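VESB protease (Vibrio cholerae, PDB 4LK4) probably cleaves proteins as a secreted trypsin-family serine endopeptidase that carries an Ig-like domain beside its protease domain. Local coordinates at residues Leu261-Ala275 and Leu305-Ala319. The protein carries 1 engineered substitution. Numbering follows the deposited sequence.
Sequences LGKVSQSFTYTNLDA and LATGESCSVEVAVDA
The F268 ring has the carbonyl O of V313 at its edge. V315 CG2 comes in obliquely, 3.8 Å from F268 CE1, and the two side chains cross at about a right angle. F268 and F329 of strand 324-335 meet edge-to-face. The Y270 ring likewise has C311 O at its edge, and V313 CB lies obliquely to it, 4.4 Å from Y270 CE1. Its OH is hydrogen-bonded to S344. In N272, CG is anti to the backbone N (chi1 178°). From there ND2 bonds to N276 O and reaches L305 O (3.1 Å) and A306 O only weakly. D274 N donates to N272 OD1 from above the carboxamide plane, an Asx turn.

F268, Y270, V313, V315 and V317 share one largely apolar face. S265, T269, T271, S310, S312 and E314 lie on the other. There T269 OG1 pairs with S312 OG at 3.0 Å, and T271 OG1 with S310 OG at 2.9 Å. S265 OG donates a weak bond to E314 OE2.

Strands 262-272 and 310-319 run antiparallel, tied by paired backbone bonds such as V264 with V317. A type II beta turn, A306 to E309, precedes the second strand. Y270 and V317 pack on strand 324-335, as expected for an Ig-like beta-sandwich.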
loop_
_atom_site.group_PDB
_atom_site.type_symbol
_atom_site.label_atom_id
_atom_site.label_comp_id
_atom_site.label_asym_id
_atom_site.label_seq_id
_atom_site.Cartn_x
_atom_site.Cartn_y
_atom_site.Cartn_z
ATOM N N LEU A 261 -3.278 8.648 30.880
ATOM C CA LEU A 261 -1.988 9.267 31.110
ATOM C C LEU A 261 -1.005 8.221 31.654
ATOM O O LEU A 261 -1.413 7.266 32.320
ATOM C CB LEU A 261 -2.131 10.457 32.080
ATOM C CG LEU A 261 -2.376 11.836 31.433
ATOM C CD1 LEU A 261 -3.600 11.843 30.524
ATOM C CD2 LEU A 261 -2.492 12.917 32.503
ATOM N N GLY A 262 0.282 8.395 31.338
ATOM C CA GLY A 262 1.356 7.554 31.881
ATOM C C GLY A 262 2.319 7.032 30.836
ATOM O O GLY A 262 2.036 7.095 29.643
ATOM N N LYS A 263 3.457 6.515 31.289
ATOM C CA LYS A 263 4.434 5.895 30.411
ATOM C C LYS A 263 3.837 4.678 29.713
ATOM O O LYS A 263 3.478 3.690 30.361
ATOM C CB LYS A 263 5.707 5.482 31.168
ATOM C CG LYS A 263 6.943 6.316 30.828
ATOM C CD LYS A 263 8.235 5.642 31.291
ATOM C CE LYS A 263 9.469 6.170 30.563
ATOM N NZ LYS A 263 9.918 7.503 31.063
ATOM N N VAL A 264 3.721 4.774 28.390
ATOM C CA VAL A 264 3.356 3.636 27.566
ATOM C C VAL A 264 4.554 3.182 26.757
ATOM O O VAL A 264 5.256 3.987 26.179
ATOM C CB VAL A 264 2.206 3.939 26.592
ATOM C CG1 VAL A 264 1.703 2.636 25.996
ATOM C CG2 VAL A 264 1.075 4.655 27.315
ATOM N N SER A 265 4.749 1.873 26.716
ATOM C CA SER A 265 5.897 1.252 26.091
ATOM C C SER A 265 5.432 0.357 24.934
ATOM O O SER A 265 4.305 -0.140 24.930
ATOM C CB SER A 265 6.648 0.435 27.158
ATOM O OG SER A 265 7.743 -0.271 26.601
ATOM N N GLN A 266 6.309 0.139 23.963
ATOM C CA GLN A 266 5.957 -0.687 22.800
ATOM C C GLN A 266 7.196 -1.135 22.045
ATOM O O GLN A 266 7.998 -0.336 21.663
ATOM C CB GLN A 266 5.037 0.094 21.861
ATOM C CG GLN A 266 4.621 -0.668 20.619
ATOM C CD GLN A 266 3.772 -1.869 20.964
ATOM O OE1 GLN A 266 2.815 -1.758 21.725
ATOM N NE2 GLN A 266 4.132 -3.028 20.433
ATOM N N SER A 267 7.338 -2.426 21.837
ATOM C CA SER A 267 8.433 -2.968 21.054
ATOM C C SER A 267 8.165 -2.930 19.511
ATOM O O SER A 267 7.018 -3.027 19.066
ATOM C CB SER A 267 8.680 -4.403 21.522
ATOM O OG SER A 267 9.782 -4.971 20.843
ATOM N N PHE A 268 9.231 -2.775 18.724
ATOM C CA PHE A 268 9.166 -2.783 17.255
ATOM C C PHE A 268 10.262 -3.694 16.711
ATOM O O PHE A 268 11.407 -3.576 17.124
ATOM C CB PHE A 268 9.411 -1.391 16.691
ATOM C CG PHE A 268 8.289 -0.440 16.899
ATOM C CD1 PHE A 268 8.125 0.184 18.090
ATOM C CD2 PHE A 268 7.411 -0.157 15.881
ATOM C CE1 PHE A 268 7.103 1.088 18.284
ATOM C CE2 PHE A 268 6.381 0.742 16.067
ATOM C CZ PHE A 268 6.243 1.379 17.274
ATOM N N THR A 269 9.935 -4.579 15.774
ATOM C CA THR A 269 10.932 -5.515 15.265
ATOM C C THR A 269 11.269 -5.274 13.805
ATOM O O THR A 269 10.390 -4.990 12.983
ATOM C CB THR A 269 10.501 -6.961 15.501
ATOM O OG1 THR A 269 10.320 -7.144 16.907
ATOM C CG2 THR A 269 11.551 -7.944 15.007
ATOM N N TYR A 270 12.568 -5.381 13.523
ATOM C CA TYR A 270 13.199 -5.087 12.232
ATOM C C TYR A 270 13.958 -6.342 11.810
ATOM O O TYR A 270 14.761 -6.875 12.583
ATOM C CB TYR A 270 14.141 -3.875 12.374
ATOM C CG TYR A 270 13.377 -2.671 12.866
ATOM C CD1 TYR A 270 13.198 -2.444 14.232
ATOM C CD2 TYR A 270 12.759 -1.809 11.971
ATOM C CE1 TYR A 270 12.440 -1.378 14.691
ATOM C CE2 TYR A 270 12.009 -0.736 12.420
ATOM C CZ TYR A 270 11.841 -0.531 13.781
ATOM O OH TYR A 270 11.068 0.518 14.229
ATOM N N THR A 271 13.686 -6.824 10.601
ATOM C CA THR A 271 14.214 -8.093 10.122
ATOM C C THR A 271 14.761 -7.972 8.700
ATOM O O THR A 271 14.077 -7.460 7.803
ATOM C CB THR A 271 13.100 -9.136 10.104
ATOM O OG1 THR A 271 12.416 -9.109 11.356
ATOM C CG2 THR A 271 13.662 -10.518 9.856
ATOM N N ASN A 272 15.976 -8.459 8.487
ATOM C CA ASN A 272 16.597 -8.432 7.174
ATOM C C ASN A 272 16.228 -9.670 6.371
ATOM O O ASN A 272 16.704 -10.767 6.681
ATOM C CB ASN A 272 18.103 -8.377 7.314
ATOM C CG ASN A 272 18.823 -8.387 5.985
ATOM O OD1 ASN A 272 18.325 -7.860 4.993
ATOM N ND2 ASN A 272 20.027 -8.964 5.968
ATOM N N LEU A 273 15.402 -9.488 5.339
ATOM C CA LEU A 273 15.078 -10.563 4.429
ATOM C C LEU A 273 16.010 -10.609 3.213
ATOM O O LEU A 273 15.838 -11.481 2.361
ATOM C CB LEU A 273 13.625 -10.440 3.957
ATOM C CG LEU A 273 12.559 -10.431 5.057
ATOM C CD1 LEU A 273 11.171 -10.270 4.479
ATOM C CD2 LEU A 273 12.633 -11.696 5.885
ATOM N N ASP A 274 16.974 -9.685 3.124
ATOM C CA ASP A 274 17.908 -9.638 1.989
ATOM C C ASP A 274 19.064 -10.624 2.198
ATOM O O ASP A 274 19.413 -10.948 3.336
ATOM C CB ASP A 274 18.450 -8.207 1.782
ATOM C CG ASP A 274 18.818 -7.891 0.296
ATOM O OD1 ASP A 274 19.292 -8.789 -0.450
ATOM O OD2 ASP A 274 18.643 -6.721 -0.127
ATOM N N ALA A 275 19.656 -11.094 1.100
ATOM C CA ALA A 275 20.746 -12.079 1.158
ATOM C C ALA A 275 22.042 -11.463 1.712
ATOM O O ALA A 275 22.855 -12.159 2.351
ATOM C CB ALA A 275 20.980 -12.704 -0.217
ATOM N N LEU A 305 23.003 -7.477 10.974
ATOM C CA LEU A 305 21.854 -8.365 10.760
ATOM C C LEU A 305 22.059 -9.195 9.512
ATOM O O LEU A 305 21.994 -8.681 8.404
ATOM C CB LEU A 305 20.561 -7.562 10.584
ATOM C CG LEU A 305 20.013 -6.819 11.803
ATOM C CD1 LEU A 305 18.632 -6.259 11.498
ATOM C CD2 LEU A 305 19.962 -7.743 13.013
ATOM N N ALA A 306 22.321 -10.477 9.713
ATOM C CA ALA A 306 22.503 -11.403 8.612
ATOM C C ALA A 306 21.120 -11.734 8.059
ATOM O O ALA A 306 20.120 -11.214 8.538
ATOM C CB ALA A 306 23.223 -12.656 9.102
ATOM N N THR A 307 21.062 -12.589 7.048
ATOM C CA THR A 307 19.783 -12.972 6.446
ATOM C C THR A 307 18.916 -13.693 7.487
ATOM O O THR A 307 19.336 -14.685 8.070
ATOM C CB THR A 307 20.013 -13.879 5.218
ATOM O OG1 THR A 307 20.935 -13.243 4.322
ATOM C CG2 THR A 307 18.726 -14.171 4.508
ATOM N N GLY A 308 17.723 -13.173 7.735
ATOM C CA GLY A 308 16.791 -13.792 8.674
ATOM C C GLY A 308 16.949 -13.307 10.112
ATOM O O GLY A 308 16.190 -13.726 10.996
ATOM N N GLU A 309 17.910 -12.412 10.351
ATOM C CA GLU A 309 18.138 -11.895 11.690
ATOM C C GLU A 309 17.270 -10.659 12.000
ATOM O O GLU A 309 17.020 -9.812 11.150
ATOM C CB GLU A 309 19.625 -11.605 11.925
ATOM C CG GLU A 309 20.436 -12.789 12.440
ATOM C CD GLU A 309 21.746 -12.363 13.116
ATOM O OE1 GLU A 309 22.060 -12.882 14.213
ATOM O OE2 GLU A 309 22.459 -11.497 12.562
ATOM N N SER A 310 16.821 -10.601 13.253
ATOM C CA SER A 310 15.934 -9.567 13.761
ATOM C C SER A 310 16.611 -8.812 14.884
ATOM O O SER A 310 17.428 -9.361 15.609
ATOM C CB SER A 310 14.683 -10.207 14.361
ATOM O OG SER A 310 13.796 -10.634 13.360
ATOM N N CYS A 311 16.241 -7.553 15.030
ATOM C CA CYS A 311 16.564 -6.799 16.219
ATOM C C CYS A 311 15.351 -5.981 16.539
ATOM O O CYS A 311 14.557 -5.667 15.661
ATOM C CB CYS A 311 17.790 -5.895 16.029
ATOM S SG CYS A 311 17.670 -4.682 14.695
ATOM N N SER A 312 15.207 -5.649 17.807
ATOM C CA SER A 312 14.032 -4.970 18.277
ATOM C C SER A 312 14.435 -3.742 19.036
ATOM O O SER A 312 15.540 -3.653 19.577
ATOM C CB SER A 312 13.209 -5.893 19.172
ATOM O OG SER A 312 12.877 -7.088 18.480
ATOM N N VAL A 313 13.513 -2.802 19.073
ATOM C CA VAL A 313 13.681 -1.566 19.775
ATOM C C VAL A 313 12.431 -1.389 20.604
ATOM O O VAL A 313 11.331 -1.700 20.143
ATOM C CB VAL A 313 13.787 -0.435 18.752
ATOM C CG1 VAL A 313 13.538 0.910 19.404
ATOM C CG2 VAL A 313 15.155 -0.461 18.088
ATOM N N GLU A 314 12.588 -0.890 21.820
ATOM C CA GLU A 314 11.447 -0.724 22.728
ATOM C C GLU A 314 11.346 0.745 23.122
ATOM O O GLU A 314 12.241 1.289 23.764
ATOM C CB GLU A 314 11.600 -1.635 23.935
ATOM C CG GLU A 314 10.306 -1.970 24.666
ATOM C CD GLU A 314 10.539 -2.539 26.082
ATOM O OE1 GLU A 314 11.704 -2.587 26.595
ATOM O OE2 GLU A 314 9.533 -2.933 26.702
ATOM N N VAL A 315 10.274 1.400 22.687
ATOM C CA VAL A 315 10.147 2.836 22.857
ATOM C C VAL A 315 9.026 3.167 23.787
ATOM O O VAL A 315 8.140 2.362 24.005
ATOM C CB VAL A 315 9.914 3.570 21.524
ATOM C CG1 VAL A 315 10.989 3.172 20.532
ATOM C CG2 VAL A 315 8.529 3.309 20.959
ATOM N N ALA A 316 9.078 4.376 24.320
ATOM C CA ALA A 316 8.083 4.822 25.261
ATOM C C ALA A 316 7.662 6.266 25.045
ATOM O O ALA A 316 8.379 7.062 24.449
ATOM C CB ALA A 316 8.582 4.624 26.688
ATOM N N VAL A 317 6.472 6.574 25.544
ATOM C CA VAL A 317 5.930 7.915 25.533
ATOM C C VAL A 317 5.360 8.185 26.908
ATOM O O VAL A 317 4.512 7.436 27.390
ATOM C CB VAL A 317 4.809 8.080 24.489
ATOM C CG1 VAL A 317 4.119 9.430 24.657
ATOM C CG2 VAL A 317 5.373 7.940 23.089
ATOM N N ASP A 318 5.836 9.258 27.525
ATOM C CA ASP A 318 5.343 9.715 28.813
ATOM C C ASP A 318 4.270 10.739 28.489
ATOM O O ASP A 318 4.556 11.919 28.287
ATOM C CB ASP A 318 6.491 10.328 29.637
ATOM C CG ASP A 318 6.100 10.635 31.079
ATOM O OD1 ASP A 318 5.117 10.040 31.582
ATOM O OD2 ASP A 318 6.794 11.453 31.725
ATOM N N ALA A 319 3.037 10.264 28.377
ATOM C CA ALA A 319 1.910 11.127 28.068
ATOM C C ALA A 319 1.406 11.755 29.350
ATOM O O ALA A 319 0.775 11.084 30.177
ATOM C CB ALA A 319 0.801 10.338 27.404
#